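Local coordinates for delta (Bacillus subtilis, PDB 3ZH9), which probably acts as the wrench that opens the ring-shaped beta subunit dimer, so that the ATP-hydrolysing loading complex can place it on primed DNA, at residues A[197-200]-A[205-208]; A[224-227]-A[233-236]. All coordinates share one frame; numbering follows the deposited sequence.

How the contacts relate
Both contacts lie well away from the centre of the chain, their own centres about 26 and 28 Å from it. Contact 1 sets one buried residue against one exposed; contact 2 has two buried residues, with the exposed Glu233 at its outer side. They follow each other in sequence, centres about 31 Å apart, without touching. Contact 1 joins a loop to helix 204-210 through the ends of a long arginine and a short aspartate. Contact 2 brings two successive helices, 215-227 and 231-243, close enough for their beta carbons to meet, and buries about twice as much surface. An acid-base pair is the whole of contact 1 but an outer supplement to serine, isoleucine and lysine packing in contact 2.

Contact 1: residues A[197-200]-A[205-208]; sequences GDRE and DDVK. With SO4 (sulfate ion), chain C.
Arg199 and Asp206 approach each other from opposite directions, in a salt bridge that spans from a loop to helix 204-210 although their CA atoms stay 11.1 Å apart. The guanidinium offers its edge to the carboxylate, the two planes being turned by 31°. NH1 of Arg199 donates to the syn side of Asp206 OD1 at 3.3 Å; OD1 lies almost in the guanidinium plane, while NH1 stands 25° out of the carboxylate plane. The second arm pairs Arg199 NH2 with Asp206 OD2; its modelled 2.3 Å is too short to trust in detail. A bend at chi3 (44°) in the arginine chain turns its head to the acid. Asp206 is the packed partner: its side chain rests on Leu192 and Phe195, its OD1 also bonds a glycerol, and its backbone N, in the first turn, is bonded by OG1 of Thr203, just before the helix. Arg199 belongs to the solvent side, where a sulfate, probably from the crystallisation liquor, receives the amide of Glu200 at O1 in a nearly straight bond (N to O1 2.9 Å) and that of Glu201. Here the loop runs from helix 182-195 into strand 201-202; Glu200 makes backbone hydrogen bonds with Thr165 of strand 165-166, parallel to 201-202, and Lys164 binds the carbonyls of Gly197 and Arg199; Val207 packs on helices 168-177 and 182-195, consistent with the small helical domain of an AAA+ module.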
ATOM      1  N   GLY A 197     -13.974  23.490   1.799  1.00 37.45           N
ATOM      2  CA  GLY A 197     -15.321  23.953   1.496  1.00 40.36           C
ATOM      3  C   GLY A 197     -15.507  24.360   0.044  1.00 51.78           C
ATOM      4  O   GLY A 197     -15.310  23.553  -0.866  1.00 44.74           O
ATOM      5  N   ASP A 198     -15.880  25.622  -0.164  1.00 57.45           N
ATOM      6  CA  ASP A 198     -16.170  26.154  -1.490  1.00 56.91           C
ATOM      7  C   ASP A 198     -14.907  26.377  -2.291  1.00 51.01           C
ATOM      8  O   ASP A 198     -14.945  26.453  -3.518  1.00 47.96           O
ATOM      9  CB  ASP A 198     -16.908  27.489  -1.378  1.00 66.50           C
ATOM     10  CG  ASP A 198     -18.390  27.317  -1.110  1.00 80.61           C
ATOM     11  OD1 ASP A 198     -18.973  26.342  -1.636  1.00 83.00           O
ATOM     12  OD2 ASP A 198     -18.970  28.160  -0.380  1.00 81.57           O
ATOM     13  N   ARG A 199     -13.781  26.485  -1.607  1.00 42.48           N
ATOM     14  CA  ARG A 199     -12.515  26.758  -2.258  1.00 45.96           C
ATOM     15  C   ARG A 199     -12.087  25.616  -3.170  1.00 46.75           C
ATOM     16  O   ARG A 199     -12.439  24.472  -2.946  1.00 43.00           O
ATOM     17  CB  ARG A 199     -11.447  27.067  -1.217  1.00 42.53           C
ATOM     18  CG  ARG A 199     -11.741  28.286  -0.364  1.00 48.32           C
ATOM     19  CD  ARG A 199     -10.983  28.215   0.941  1.00 57.36           C
ATOM     20  NE  ARG A 199      -9.623  27.781   0.689  1.00 65.15           N
ATOM     21  CZ  ARG A 199      -8.883  27.068   1.520  1.00 48.97           C
ATOM     22  NH1 ARG A 199      -9.349  26.702   2.697  1.00 39.64           N
ATOM     23  NH2 ARG A 199      -7.669  26.729   1.154  1.00 38.95           N
ATOM     24  N   GLU A 200     -11.361  25.939  -4.229  1.00 43.51           N
ATOM     25  CA  GLU A 200     -10.955  24.919  -5.184  1.00 43.38           C
ATOM     26  C   GLU A 200      -9.589  24.299  -4.887  1.00 43.62           C
ATOM     27  O   GLU A 200      -9.365  23.107  -5.137  1.00 44.38           O
ATOM     28  CB  GLU A 200     -10.956  25.476  -6.606  1.00 50.96           C
ATOM     29  CG  GLU A 200     -10.477  24.462  -7.628  1.00 55.49           C
ATOM     30  CD  GLU A 200     -10.624  24.956  -9.044  1.00 70.30           C
ATOM     31  OE1 GLU A 200     -11.184  26.059  -9.229  1.00 82.84           O
ATOM     32  OE2 GLU A 200     -10.188  24.236  -9.970  1.00 67.76           O
ATOM     33  N   ASP A 205      -0.661  25.625   3.301  1.00 35.24           N
ATOM     34  CA  ASP A 205      -1.173  25.959   4.627  1.00 28.19           C
ATOM     35  C   ASP A 205      -2.303  25.020   5.081  1.00 31.26           C
ATOM     36  O   ASP A 205      -2.342  24.628   6.243  1.00 32.48           O
ATOM     37  CB  ASP A 205      -1.651  27.415   4.678  1.00 30.32           C
ATOM     38  CG  ASP A 205      -0.508  28.416   4.831  1.00 39.16           C
ATOM     39  OD1 ASP A 205       0.589  28.048   5.314  1.00 36.85           O
ATOM     40  OD2 ASP A 205      -0.724  29.594   4.483  1.00 43.40           O
ATOM     41  N   ASP A 206      -3.245  24.695   4.189  1.00 32.76           N
ATOM     42  CA  ASP A 206      -4.298  23.714   4.507  1.00 28.85           C
ATOM     43  C   ASP A 206      -3.696  22.363   4.941  1.00 30.61           C
ATOM     44  O   ASP A 206      -4.125  21.736   5.927  1.00 25.48           O
ATOM     45  CB  ASP A 206      -5.219  23.489   3.308  1.00 30.11           C
ATOM     46  CG  ASP A 206      -6.096  24.694   3.004  1.00 38.56           C
ATOM     47  OD1 ASP A 206      -6.712  25.240   3.939  1.00 39.24           O
ATOM     48  OD2 ASP A 206      -6.162  25.090   1.827  1.00 37.23           O
ATOM     49  N   VAL A 207      -2.700  21.911   4.189  1.00 27.05           N
ATOM     50  CA  VAL A 207      -2.047  20.643   4.500  1.00 28.40           C
ATOM     51  C   VAL A 207      -1.429  20.683   5.888  1.00 28.98           C
ATOM     52  O   VAL A 207      -1.678  19.794   6.712  1.00 28.73           O
ATOM     53  CB  VAL A 207      -0.975  20.271   3.465  1.00 22.55           C
ATOM     54  CG1 VAL A 207      -0.191  19.052   3.933  1.00 20.90           C
ATOM     55  CG2 VAL A 207      -1.640  20.025   2.084  1.00 24.19           C
ATOM     56  N   LYS A 208      -0.629  21.715   6.145  1.00 24.82           N
ATOM     57  CA  LYS A 208       0.069  21.838   7.423  1.00 25.90           C
ATOM     58  C   LYS A 208      -0.877  21.988   8.591  1.00 28.21           C
ATOM     59  O   LYS A 208      -0.592  21.490   9.669  1.00 31.33           O
ATOM     60  CB  LYS A 208       1.021  23.035   7.418  1.00 28.18           C
ATOM     61  CG  LYS A 208       2.193  22.911   6.435  1.00 30.30           C
ATOM     62  CD  LYS A 208       3.070  24.172   6.513  1.00 32.30           C
ATOM     63  CE  LYS A 208       4.480  23.910   5.992  1.00 44.18           C
ATOM     64  NZ  LYS A 208       5.293  25.164   5.828  1.00 51.21           N
TER
HETATM   65  S   SO4 C1341      -9.749  29.029  -4.634  1.00 68.65           S
HETATM   66  O1  SO4 C1341     -11.179  28.790  -4.830  1.00 65.86           O
HETATM   67  O2  SO4 C1341      -9.200  29.825  -5.731  1.00 75.91           O
HETATM   68  O3  SO4 C1341      -9.058  27.746  -4.580  1.00 64.67           O
HETATM   69  O4  SO4 C1341      -9.533  29.759  -3.387  1.00 65.73           O

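Contact 2: residues A[224-227]-A[233-236]; sequences NKIV and ESLQ
Lys225 and Ser234 bring the backbones of two helices to 5.2 Å between CA atoms, where the last turn of helix 215-227 meets the first part of helix 231-243. These are two consecutive helices joined by a short loop in the helical C-terminal domain of the delta subunit. The beta carbons abut: Lys225 CB lies 3.4 Å from Ser234 CB, closer than usual van der Waals contact. Ile226 fills the flank, its CG1 lying 3.8 Å from Ser234 OG, and packs onward against Leu333 and Leu336 of helix 325-338, whose Leu337 also touches Ser234. The serine hydroxyl, set between its own backbone N and carbonyl carbon (chi1 68°), turns back to its helix, where it bonds the carbonyl oxygens of Arg231 and Lys230, so this buried polar group is satisfied locally. On the outer side the lysine chain bends at chi2 (-54°) and runs obliquely across the extended Glu233. The hydrogen bond in their salt bridge is weak, with Lys225 NZ 3.4 Å from Glu233 OE1, and that same oxygen presses on the aliphatic chain, 3.2 Å from Lys225 CD.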
ATOM      1  N   ASN A 224      16.772  10.313  11.857  1.00 37.63           N
ATOM      2  CA  ASN A 224      17.617  11.246  11.102  1.00 41.17           C
ATOM      3  C   ASN A 224      18.332  12.229  12.011  1.00 47.54           C
ATOM      4  O   ASN A 224      19.542  12.420  11.913  1.00 54.82           O
ATOM      5  CB  ASN A 224      16.811  12.026  10.075  1.00 45.99           C
ATOM      6  CG  ASN A 224      16.755  11.331   8.747  1.00 55.04           C
ATOM      7  OD1 ASN A 224      17.560  10.441   8.461  1.00 51.59           O
ATOM      8  ND2 ASN A 224      15.798  11.725   7.921  1.00 60.13           N
ATOM      9  N   LYS A 225      17.568  12.855  12.897  1.00 49.99           N
ATOM     10  CA  LYS A 225      18.110  13.860  13.795  1.00 44.45           C
ATOM     11  C   LYS A 225      19.195  13.278  14.676  1.00 58.20           C
ATOM     12  O   LYS A 225      20.213  13.923  14.920  1.00 67.91           O
ATOM     13  CB  LYS A 225      16.996  14.464  14.638  1.00 41.45           C
ATOM     14  CG  LYS A 225      15.988  15.219  13.809  1.00 51.48           C
ATOM     15  CD  LYS A 225      16.686  16.261  12.940  1.00 60.79           C
ATOM     16  CE  LYS A 225      15.757  16.784  11.846  1.00 69.82           C
ATOM     17  NZ  LYS A 225      16.432  17.783  10.963  1.00 75.13           N
ATOM     18  N   ILE A 226      18.990  12.051  15.138  1.00 52.48           N
ATOM     19  CA  ILE A 226      19.961  11.422  16.017  1.00 55.76           C
ATOM     20  C   ILE A 226      21.272  11.111  15.307  1.00 62.18           C
ATOM     21  O   ILE A 226      22.342  11.514  15.767  1.00 67.13           O
ATOM     22  CB  ILE A 226      19.412  10.145  16.667  1.00 51.07           C
ATOM     23  CG1 ILE A 226      18.493  10.506  17.836  1.00 46.04           C
ATOM     24  CG2 ILE A 226      20.560   9.279  17.164  1.00 55.02           C
ATOM     25  CD1 ILE A 226      17.684   9.332  18.363  1.00 47.09           C
ATOM     26  N   VAL A 227      21.190  10.399  14.189  1.00 61.09           N
ATOM     27  CA  VAL A 227      22.388  10.058  13.425  1.00 61.68           C
ATOM     28  C   VAL A 227      23.113  11.304  12.895  1.00 58.59           C
ATOM     29  O   VAL A 227      24.291  11.238  12.563  1.00 60.80           O
ATOM     30  CB  VAL A 227      22.092   9.066  12.265  1.00 55.29           C
ATOM     31  CG1 VAL A 227      21.484   9.784  11.071  1.00 51.81           C
ATOM     32  CG2 VAL A 227      23.370   8.350  11.850  1.00 63.19           C
ATOM     33  N   GLU A 233      16.873  19.043  18.460  1.00 71.78           N
ATOM     34  CA  GLU A 233      15.842  18.710  17.471  1.00 67.51           C
ATOM     35  C   GLU A 233      15.247  17.322  17.715  1.00 60.65           C
ATOM     36  O   GLU A 233      14.033  17.124  17.604  1.00 60.40           O
ATOM     37  CB  GLU A 233      16.411  18.764  16.050  1.00 75.02           C
ATOM     38  CG  GLU A 233      16.519  20.159  15.447  1.00 90.35           C
ATOM     39  CD  GLU A 233      17.157  20.152  14.062  1.00102.61           C
ATOM     40  OE1 GLU A 233      17.833  19.162  13.711  1.00107.90           O
ATOM     41  OE2 GLU A 233      16.987  21.143  13.323  1.00107.81           O
ATOM     42  N   SER A 234      16.111  16.366  18.043  1.00 51.46           N
ATOM     43  CA  SER A 234      15.674  15.001  18.283  1.00 54.43           C
ATOM     44  C   SER A 234      15.109  14.794  19.694  1.00 50.98           C
ATOM     45  O   SER A 234      14.216  13.968  19.891  1.00 50.44           O
ATOM     46  CB  SER A 234      16.794  14.000  17.970  1.00 56.51           C
ATOM     47  OG  SER A 234      17.868  14.111  18.875  1.00 60.02           O
ATOM     48  N   LEU A 235      15.611  15.540  20.673  1.00 55.57           N
ATOM     49  CA  LEU A 235      15.009  15.490  22.000  1.00 57.35           C
ATOM     50  C   LEU A 235      13.583  16.025  21.915  1.00 47.38           C
ATOM     51  O   LEU A 235      12.665  15.489  22.533  1.00 54.56           O
ATOM     52  CB  LEU A 235      15.826  16.291  23.023  1.00 60.23           C
ATOM     53  CG  LEU A 235      17.166  15.689  23.459  1.00 57.77           C
ATOM     54  CD1 LEU A 235      17.759  16.468  24.636  1.00 60.38           C
ATOM     55  CD2 LEU A 235      17.016  14.221  23.812  1.00 54.49           C
ATOM     56  N   GLN A 236      13.408  17.081  21.131  1.00 39.84           N
ATOM     57  CA  GLN A 236      12.102  17.674  20.909  1.00 43.81           C
ATOM     58  C   GLN A 236      11.122  16.720  20.216  1.00 59.04           C
ATOM     59  O   GLN A 236       9.935  16.686  20.552  1.00 58.82           O
ATOM     60  CB  GLN A 236      12.231  18.949  20.092  1.00 43.96           C
ATOM     61  CG  GLN A 236      10.906  19.671  19.912  1.00 58.30           C
ATOM     62  CD  GLN A 236      10.448  20.362  21.186  1.00 72.46           C
ATOM     63  OE1 GLN A 236      11.146  21.224  21.728  1.00 72.07           O
ATOM     64  NE2 GLN A 236       9.273  19.979  21.676  1.00 73.24           N
TER